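Local coordinates for carbohydrate kinase, FGGY (Novosphingobium aromaticivorans, PDB 3H6E), which probably phosphorylates a sugar or related polyol as an FGGY-type carbohydrate kinase, at residues L40-D43 / G44-R47; G209-L212 / P213-E217; R265-A268 / T269-T273. All blocks are in the same frame, centred on the assembly; numbering follows the deposited sequence.

Interaction 1: residues L40-D43 / G44-R47; sequences LEID and GIRR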
ATOM      1  N   LEU A  40       7.983 -20.054  -4.217  1.00 51.56           N
ATOM      2  CA  LEU A  40       7.819 -21.446  -4.611  1.00 49.46           C
ATOM      3  C   LEU A  40       8.193 -21.613  -6.078  1.00 52.22           C
ATOM      4  O   LEU A  40       7.601 -20.977  -6.954  1.00 50.14           O
ATOM      5  CB  LEU A  40       6.368 -21.883  -4.402  1.00 49.70           C
ATOM      6  CG  LEU A  40       6.023 -23.330  -4.757  1.00 50.87           C
ATOM      7  CD1 LEU A  40       5.864 -24.161  -3.493  1.00 52.77           C
ATOM      8  CD2 LEU A  40       4.752 -23.380  -5.584  1.00 48.68           C
ATOM      9  N   GLU A  41       9.172 -22.468  -6.350  1.00 54.19           N
ATOM     10  CA  GLU A  41       9.581 -22.734  -7.723  1.00 52.92           C
ATOM     11  C   GLU A  41       8.675 -23.792  -8.354  1.00 54.84           C
ATOM     12  O   GLU A  41       8.235 -24.725  -7.681  1.00 54.86           O
ATOM     13  CB  GLU A  41      11.045 -23.168  -7.771  1.00 53.48           C
ATOM     14  CG  GLU A  41      11.761 -22.755  -9.042  1.00 55.98           C
ATOM     15  CD  GLU A  41      11.709 -21.254  -9.279  1.00 55.52           C
ATOM     16  OE1 GLU A  41      11.250 -20.514  -8.382  1.00 51.55           O
ATOM     17  OE2 GLU A  41      12.131 -20.813 -10.370  1.00 56.84           O
ATOM     18  N   ILE A  42       8.393 -23.650  -9.644  1.00 55.40           N
ATOM     19  CA  ILE A  42       7.408 -24.514 -10.283  1.00 56.65           C
ATOM     20  C   ILE A  42       7.769 -24.842 -11.736  1.00 58.65           C
ATOM     21  O   ILE A  42       7.380 -25.886 -12.258  1.00 59.23           O
ATOM     22  CB  ILE A  42       5.997 -23.879 -10.207  1.00 55.92           C
ATOM     23  CG1 ILE A  42       4.997 -24.829  -9.533  1.00 53.91           C
ATOM     24  CG2 ILE A  42       5.532 -23.434 -11.586  1.00 54.75           C
ATOM     25  CD1 ILE A  42       4.330 -25.800 -10.481  1.00 52.66           C
ATOM     26  N   ASP A  43       8.518 -23.949 -12.378  1.00 58.70           N
ATOM     27  CA  ASP A  43       9.001 -24.161 -13.741  1.00 59.79           C
ATOM     28  C   ASP A  43      10.171 -23.228 -14.017  1.00 59.32           C
ATOM     29  O   ASP A  43      10.625 -23.095 -15.154  1.00 59.03           O
ATOM     30  CB  ASP A  43       7.900 -23.877 -14.768  1.00 58.97           C
ATOM     31  CG  ASP A  43       6.931 -25.032 -14.926  1.00 64.41           C
ATOM     32  OD1 ASP A  43       7.182 -25.906 -15.786  1.00 66.51           O
ATOM     33  OD2 ASP A  43       5.920 -25.065 -14.192  1.00 62.44           O
ATOM     34  N   GLY A  44      10.664 -22.593 -12.961  1.00 58.44           N
ATOM     35  CA  GLY A  44      11.502 -21.420 -13.108  1.00 55.99           C
ATOM     36  C   GLY A  44      10.563 -20.257 -12.871  1.00 53.82           C
ATOM     37  O   GLY A  44      10.955 -19.091 -12.893  1.00 52.84           O
ATOM     38  N   ILE A  45       9.301 -20.609 -12.639  1.00 54.19           N
ATOM     39  CA  ILE A  45       8.238 -19.651 -12.368  1.00 49.98           C
ATOM     40  C   ILE A  45       8.024 -19.487 -10.866  1.00 48.61           C
ATOM     41  O   ILE A  45       7.616 -20.426 -10.182  1.00 48.43           O
ATOM     42  CB  ILE A  45       6.915 -20.110 -13.006  1.00 48.13           C
ATOM     43  CG1 ILE A  45       7.064 -20.218 -14.523  1.00 49.44           C
ATOM     44  CG2 ILE A  45       5.786 -19.163 -12.644  1.00 45.29           C
ATOM     45  CD1 ILE A  45       5.746 -20.391 -15.252  1.00 46.51           C
ATOM     46  N   ARG A  46       8.301 -18.291 -10.355  1.00 45.61           N
ATOM     47  CA  ARG A  46       8.134 -18.009  -8.932  1.00 43.55           C
ATOM     48  C   ARG A  46       6.659 -17.880  -8.556  1.00 42.59           C
ATOM     49  O   ARG A  46       5.883 -17.229  -9.255  1.00 38.76           O
ATOM     50  CB  ARG A  46       8.914 -16.754  -8.535  1.00 42.72           C
ATOM     51  CG  ARG A  46      10.360 -17.035  -8.153  1.00 46.82           C
ATOM     52  CD  ARG A  46      11.320 -16.041  -8.793  1.00 45.54           C
ATOM     53  NE  ARG A  46      11.215 -14.701  -8.225  1.00 44.05           N
ATOM     54  CZ  ARG A  46      11.725 -13.612  -8.795  1.00 42.85           C
ATOM     55  NH1 ARG A  46      12.368 -13.704  -9.952  1.00 41.55           N
ATOM     56  NH2 ARG A  46      11.589 -12.430  -8.211  1.00 39.98           N
ATOM     57  N   ARG A  47       6.285 -18.509  -7.447  1.00 43.19           N
ATOM     58  CA  ARG A  47       4.890 -18.572  -7.032  1.00 42.19           C
ATOM     59  C   ARG A  47       4.717 -18.180  -5.574  1.00 41.45           C
ATOM     60  O   ARG A  47       5.625 -18.359  -4.761  1.00 42.35           O
ATOM     61  CB  ARG A  47       4.345 -19.989  -7.235  1.00 42.22           C
ATOM     62  CG  ARG A  47       4.749 -20.631  -8.552  1.00 43.45           C
ATOM     63  CD  ARG A  47       3.964 -20.054  -9.709  1.00 40.99           C
ATOM     64  NE  ARG A  47       2.745 -20.812  -9.972  1.00 42.93           N
ATOM     65  CZ  ARG A  47       2.514 -21.485 -11.095  1.00 44.83           C
ATOM     66  NH1 ARG A  47       3.415 -21.484 -12.067  1.00 46.33           N
ATOM     67  NH2 ARG A  47       1.380 -22.149 -11.256  1.00 40.74           N
TER
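Arg47 lies against Leu40 and Ile42 across a tight reversal of the chain. Its CB sits 3.8 Å from Leu40 CD2 and close to the carbonyl oxygen of Leu40. With CG beside the backbone N (chi1 -43°), the chain turns over that carbonyl, and Arg47 CG comes within 3.9 Å of Ile42 CB. CD and NE then pass the CG2 branch of Ile42 more loosely. Arg47 CZ is 3.6 Å from Ile42 CG2, and Ile42 CB lies over one face of the guanidinium while Ile45 CB sits at its edge, in the plane. NH1 is modelled closer still to Ile42 CG2, unreliably so. The polar end is held from outside the turn, where NE donates to the carbonyl O of Pro92. Strands 40-41 and 46-47 form a small, weakly bonded beta hairpin at the surface, whose Leu40 and Arg47 make an antiparallel hydrogen-bonded pair at the end away from the turn. Leu40 N donates to Arg47 O at 3.0 Å; the return bond, Arg47 N to Leu40 O, is weak (127° at the hydrogen). At the turn, Gly44 has a positive phi (99°), where any CB would collide with Asp43 O. Ile45 CG1 packs 3.8 Å from Asp43 CB, and Ile45 CB meets Ile42 CG2 at 3.9 Å. Glu41 is only loosely placed beside Arg46 CG, its carboxylate modelled too close to Gly44.

Interaction 2: residues G209-L212 / P213-E217; sequences GALL and PAIAE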
ATOM      1  N   GLY A 209     -18.896 -16.008   5.269  1.00 36.12           N
ATOM      2  CA  GLY A 209     -19.642 -17.136   5.794  1.00 37.13           C
ATOM      3  C   GLY A 209     -19.031 -17.706   7.056  1.00 37.70           C
ATOM      4  O   GLY A 209     -18.043 -17.185   7.572  1.00 37.62           O
ATOM      5  N   ALA A 210     -19.627 -18.783   7.556  1.00 39.62           N
ATOM      6  CA  ALA A 210     -19.121 -19.456   8.741  1.00 39.09           C
ATOM      7  C   ALA A 210     -17.907 -20.308   8.394  1.00 38.83           C
ATOM      8  O   ALA A 210     -17.727 -20.713   7.248  1.00 36.75           O
ATOM      9  CB  ALA A 210     -20.204 -20.306   9.371  1.00 37.16           C
ATOM     10  N   LEU A 211     -17.074 -20.571   9.393  1.00 41.78           N
ATOM     11  CA  LEU A 211     -15.889 -21.394   9.209  1.00 41.99           C
ATOM     12  C   LEU A 211     -16.293 -22.788   8.735  1.00 42.47           C
ATOM     13  O   LEU A 211     -17.240 -23.377   9.260  1.00 43.50           O
ATOM     14  CB  LEU A 211     -15.123 -21.488  10.529  1.00 43.49           C
ATOM     15  CG  LEU A 211     -13.622 -21.766  10.478  1.00 45.28           C
ATOM     16  CD1 LEU A 211     -12.906 -20.659   9.717  1.00 41.66           C
ATOM     17  CD2 LEU A 211     -13.058 -21.906  11.887  1.00 43.37           C
ATOM     18  N   LEU A 212     -15.587 -23.309   7.736  1.00 41.32           N
ATOM     19  CA  LEU A 212     -15.831 -24.668   7.256  1.00 41.41           C
ATOM     20  C   LEU A 212     -15.737 -25.670   8.397  1.00 42.38           C
ATOM     21  O   LEU A 212     -14.804 -25.618   9.193  1.00 44.40           O
ATOM     22  CB  LEU A 212     -14.837 -25.046   6.153  1.00 41.95           C
ATOM     23  CG  LEU A 212     -15.408 -25.241   4.747  1.00 38.68           C
ATOM     24  CD1 LEU A 212     -16.580 -24.308   4.515  1.00 39.80           C
ATOM     25  CD2 LEU A 212     -14.333 -25.046   3.690  1.00 37.69           C
ATOM     26  N   PRO A 213     -16.712 -26.588   8.481  1.00 44.04           N
ATOM     27  CA  PRO A 213     -16.727 -27.602   9.541  1.00 43.95           C
ATOM     28  C   PRO A 213     -15.400 -28.350   9.618  1.00 43.92           C
ATOM     29  O   PRO A 213     -14.797 -28.424  10.690  1.00 46.75           O
ATOM     30  CB  PRO A 213     -17.849 -28.546   9.103  1.00 41.99           C
ATOM     31  CG  PRO A 213     -18.760 -27.689   8.295  1.00 39.82           C
ATOM     32  CD  PRO A 213     -17.872 -26.708   7.580  1.00 41.40           C
ATOM     33  N   ALA A 214     -14.949 -28.887   8.489  1.00 43.51           N
ATOM     34  CA  ALA A 214     -13.686 -29.617   8.444  1.00 43.80           C
ATOM     35  C   ALA A 214     -12.528 -28.760   8.934  1.00 45.14           C
ATOM     36  O   ALA A 214     -11.507 -29.283   9.375  1.00 48.47           O
ATOM     37  CB  ALA A 214     -13.410 -30.121   7.039  1.00 49.32           C
ATOM     38  N   ILE A 215     -12.690 -27.443   8.853  1.00 44.93           N
ATOM     39  CA  ILE A 215     -11.663 -26.517   9.324  1.00 47.30           C
ATOM     40  C   ILE A 215     -11.853 -26.142  10.790  1.00 47.41           C
ATOM     41  O   ILE A 215     -10.898 -26.147  11.566  1.00 47.84           O
ATOM     42  CB  ILE A 215     -11.592 -25.244   8.457  1.00 45.27           C
ATOM     43  CG1 ILE A 215     -10.662 -25.477   7.268  1.00 45.39           C
ATOM     44  CG2 ILE A 215     -11.098 -24.062   9.273  1.00 42.31           C
ATOM     45  CD1 ILE A 215     -10.215 -24.208   6.593  1.00 44.46           C
ATOM     46  N   ALA A 216     -13.087 -25.820  11.166  1.00 48.25           N
ATOM     47  CA  ALA A 216     -13.406 -25.520  12.557  1.00 49.45           C
ATOM     48  C   ALA A 216     -12.878 -26.639  13.442  1.00 50.18           C
ATOM     49  O   ALA A 216     -12.555 -26.430  14.611  1.00 49.86           O
ATOM     50  CB  ALA A 216     -14.910 -25.364  12.737  1.00 45.86           C
ATOM     51  N   GLU A 217     -12.782 -27.829  12.857  1.00 51.63           N
ATOM     52  CA  GLU A 217     -12.352 -29.019  13.572  1.00 53.55           C
ATOM     53  C   GLU A 217     -10.888 -28.953  13.987  1.00 53.56           C
ATOM     54  O   GLU A 217     -10.568 -28.773  15.161  1.00 53.12           O
ATOM     55  CB  GLU A 217     -12.582 -30.260  12.707  1.00 55.44           C
ATOM     56  CG  GLU A 217     -12.723 -31.537  13.509  1.00 58.42           C
ATOM     57  CD  GLU A 217     -13.823 -31.437  14.547  1.00 61.90           C
ATOM     58  OE1 GLU A 217     -14.766 -30.644  14.334  1.00 60.13           O
ATOM     59  OE2 GLU A 217     -13.744 -32.143  15.574  1.00 62.40           O
TER
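Leu211 and Ile215 form the apolar centre, their side chains crossing at about a right angle with Leu211 CG 3.6 Å from Ile215 CG2. That branch of Ile215 is set anti to its own backbone N, which turns it to meet both methyls of Leu211. Leu211 CG lies anti to the backbone N (chi1 -155°), and from there CD2 reaches the next residue of the helix, 3.7 Å from Ala216 CA and 4.0 Å from Ala216 CB. Leu160, Leu221 and Val225 also touch Leu211, and Leu160 touches Ile215. Replacing Leu211 by alanine removes CG and both methyls, which would probably leave a gap beside Ile215 CG2 and Ala216 CA. The segment carries the chain from strand 207-210, an outermost strand of the six-stranded mixed sheet and antiparallel to 226-232, into helix 213-219, in the N-terminal FGGY domain, of the actin-like ATPase type. Further out, Leu212 CB packs 4.0 Å from Ile215 CB and 3.7 Å from the Pro213 ring at CD. Leu212 occupies the N-cap position, and Pro213, which has no N-H to offer, opens the helix. Leu212 O accepts two backbone N-H groups: Ala216 N, at 2.6 Å, comes nearly straight on (170° at the hydrogen), whereas the 2.8 Å bond from Ile215 N is weak and bent. On the strand side, the Ala210 carbonyl accepts the hydroxyl of Thr161.

Interaction 3: residues R265-A268 / T269-T273; sequences RLPA and TPVDT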
ATOM      1  N   ARG A 265      -4.763   9.764  -0.976  1.00 19.50           N
ATOM      2  CA  ARG A 265      -5.742  10.737  -0.515  1.00 19.54           C
ATOM      3  C   ARG A 265      -7.138  10.142  -0.362  1.00 20.57           C
ATOM      4  O   ARG A 265      -7.576   9.334  -1.178  1.00 20.97           O
ATOM      5  CB  ARG A 265      -5.792  11.935  -1.465  1.00 20.81           C
ATOM      6  CG  ARG A 265      -6.971  12.853  -1.225  1.00 20.68           C
ATOM      7  CD  ARG A 265      -7.038  13.960  -2.252  1.00 20.76           C
ATOM      8  NE  ARG A 265      -8.236  14.770  -2.067  1.00 23.85           N
ATOM      9  CZ  ARG A 265      -8.672  15.685  -2.926  1.00 20.42           C
ATOM     10  NH1 ARG A 265      -8.013  15.918  -4.048  1.00 21.06           N
ATOM     11  NH2 ARG A 265      -9.776  16.362  -2.658  1.00 19.92           N
ATOM     12  N   LEU A 266      -7.830  10.554   0.692  1.00 21.78           N
ATOM     13  CA  LEU A 266      -9.214  10.162   0.917  1.00 23.84           C
ATOM     14  C   LEU A 266     -10.100  11.381   0.706  1.00 24.05           C
ATOM     15  O   LEU A 266     -10.417  12.094   1.658  1.00 25.00           O
ATOM     16  CB  LEU A 266      -9.392   9.627   2.336  1.00 22.86           C
ATOM     17  CG  LEU A 266      -8.389   8.547   2.751  1.00 24.94           C
ATOM     18  CD1 LEU A 266      -8.373   8.337   4.263  1.00 22.26           C
ATOM     19  CD2 LEU A 266      -8.675   7.248   2.016  1.00 24.93           C
ATOM     20  N   PRO A 267     -10.494  11.630  -0.548  1.00 23.62           N
ATOM     21  CA  PRO A 267     -11.230  12.853  -0.888  1.00 24.92           C
ATOM     22  C   PRO A 267     -12.582  12.946  -0.178  1.00 24.85           C
ATOM     23  O   PRO A 267     -13.265  11.939  -0.003  1.00 25.14           O
ATOM     24  CB  PRO A 267     -11.428  12.736  -2.406  1.00 25.92           C
ATOM     25  CG  PRO A 267     -10.417  11.718  -2.861  1.00 23.21           C
ATOM     26  CD  PRO A 267     -10.294  10.763  -1.721  1.00 22.58           C
ATOM     27  N   ALA A 268     -12.948  14.152   0.237  1.00 25.74           N
ATOM     28  CA  ALA A 268     -14.251  14.394   0.839  1.00 27.78           C
ATOM     29  C   ALA A 268     -15.217  14.848  -0.244  1.00 30.91           C
ATOM     30  O   ALA A 268     -16.435  14.861  -0.053  1.00 29.70           O
ATOM     31  CB  ALA A 268     -14.146  15.439   1.940  1.00 24.49           C
ATOM     32  N   THR A 269     -14.651  15.231  -1.385  1.00 30.95           N
ATOM     33  CA  THR A 269     -15.436  15.598  -2.556  1.00 35.02           C
ATOM     34  C   THR A 269     -15.109  14.666  -3.720  1.00 35.24           C
ATOM     35  O   THR A 269     -14.085  13.983  -3.708  1.00 32.44           O
ATOM     36  CB  THR A 269     -15.150  17.049  -2.985  1.00 35.32           C
ATOM     37  OG1 THR A 269     -13.744  17.212  -3.222  1.00 35.54           O
ATOM     38  CG2 THR A 269     -15.593  18.019  -1.902  1.00 35.31           C
ATOM     39  N   PRO A 270     -15.990  14.620  -4.728  1.00 37.99           N
ATOM     40  CA  PRO A 270     -15.679  13.847  -5.934  1.00 35.82           C
ATOM     41  C   PRO A 270     -14.513  14.488  -6.675  1.00 35.17           C
ATOM     42  O   PRO A 270     -14.494  15.708  -6.828  1.00 39.13           O
ATOM     43  CB  PRO A 270     -16.958  13.964  -6.767  1.00 36.05           C
ATOM     44  CG  PRO A 270     -18.029  14.356  -5.792  1.00 39.99           C
ATOM     45  CD  PRO A 270     -17.342  15.200  -4.770  1.00 38.11           C
ATOM     46  N   VAL A 271     -13.551  13.688  -7.120  1.00 31.98           N
ATOM     47  CA  VAL A 271     -12.411  14.226  -7.850  1.00 30.88           C
ATOM     48  C   VAL A 271     -12.346  13.660  -9.271  1.00 32.23           C
ATOM     49  O   VAL A 271     -12.904  12.601  -9.562  1.00 30.33           O
ATOM     50  CB  VAL A 271     -11.081  13.977  -7.105  1.00 29.35           C
ATOM     51  CG1 VAL A 271     -11.123  14.612  -5.728  1.00 28.63           C
ATOM     52  CG2 VAL A 271     -10.813  12.495  -6.983  1.00 29.64           C
ATOM     53  N   ASP A 272     -11.668  14.384 -10.154  1.00 30.96           N
ATOM     54  CA  ASP A 272     -11.567  13.998 -11.554  1.00 31.88           C
ATOM     55  C   ASP A 272     -10.265  13.250 -11.797  1.00 30.68           C
ATOM     56  O   ASP A 272      -9.287  13.831 -12.266  1.00 30.51           O
ATOM     57  CB  ASP A 272     -11.636  15.241 -12.444  1.00 33.92           C
ATOM     58  CG  ASP A 272     -11.824  14.902 -13.909  1.00 37.28           C
ATOM     59  OD1 ASP A 272     -11.746  13.703 -14.253  1.00 34.64           O
ATOM     60  OD2 ASP A 272     -12.053  15.833 -14.714  1.00 39.01           O
ATOM     61  N   THR A 273     -10.258  11.961 -11.480  1.00 31.02           N
ATOM     62  CA  THR A 273      -9.044  11.154 -11.582  1.00 30.12           C
ATOM     63  C   THR A 273      -8.602  10.886 -13.023  1.00 27.72           C
ATOM     64  O   THR A 273      -7.414  10.682 -13.281  1.00 26.87           O
ATOM     65  CB  THR A 273      -9.192   9.816 -10.832  1.00 28.28           C
ATOM     66  OG1 THR A 273     -10.449   9.218 -11.166  1.00 27.74           O
ATOM     67  CG2 THR A 273      -9.136  10.047  -9.333  1.00 28.48           C
TER
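Val271 presses its CG1 methyl into the angle between Arg265 and Pro267. This is the close-packed part of the contact: CG1 lies over one face of the guanidinium, 3.9 Å from Arg265 CZ, and the same methyl meets Pro267 CB at 3.8 Å. Thr269 O also lies 3.2 Å from Pro267 CB. With CG1 anti to its carbonyl carbon (chi1 -59°), Val271 points this branch at both neighbours. Arg265 arrives from the opposite direction on a chain extended from CG to NE. Its position is fixed by polar partners beyond the loop, a salt bridge from NE to Glu251 and a hydrogen bond from NH1 to the carbonyl of Ile385, so Val271 covers a group already held. Toward solvent the packing slackens. Thr269 OG1 stays 4.1 Å from Arg265 NH2, in an oblique position, and Ala268 and Thr269 are exposed at the bend. Pro294 of strand 292-298 also lies against Pro267 and Val271. The contact thus folds the beginning of a long loop back on the end of strand 261-266, which belongs to the seven-stranded mixed sheet of the FGGY C-terminal domain, an actin-like ATPase fold.

All three contacts are local, each made within one continuous stretch of chain, and they do not touch: the nearest atoms of interactions 1 and 2 are about 19 Å apart, and interaction 3 lies further from both. Interaction 1 is a surface hairpin with two backbone bonds, one weak, whereas interactions 2 and 3 are partly buried and sit where strands of the two large mixed sheets end. Interaction 2 leads into a helix and combines leucine-isoleucine packing with the first backbone bonds of the helix. Interaction 3 leads into a loop and has no hydrogen bond between its segments. Interactions 1 and 3 both lay aliphatic groups over an arginine whose polar end is bound outside the segments.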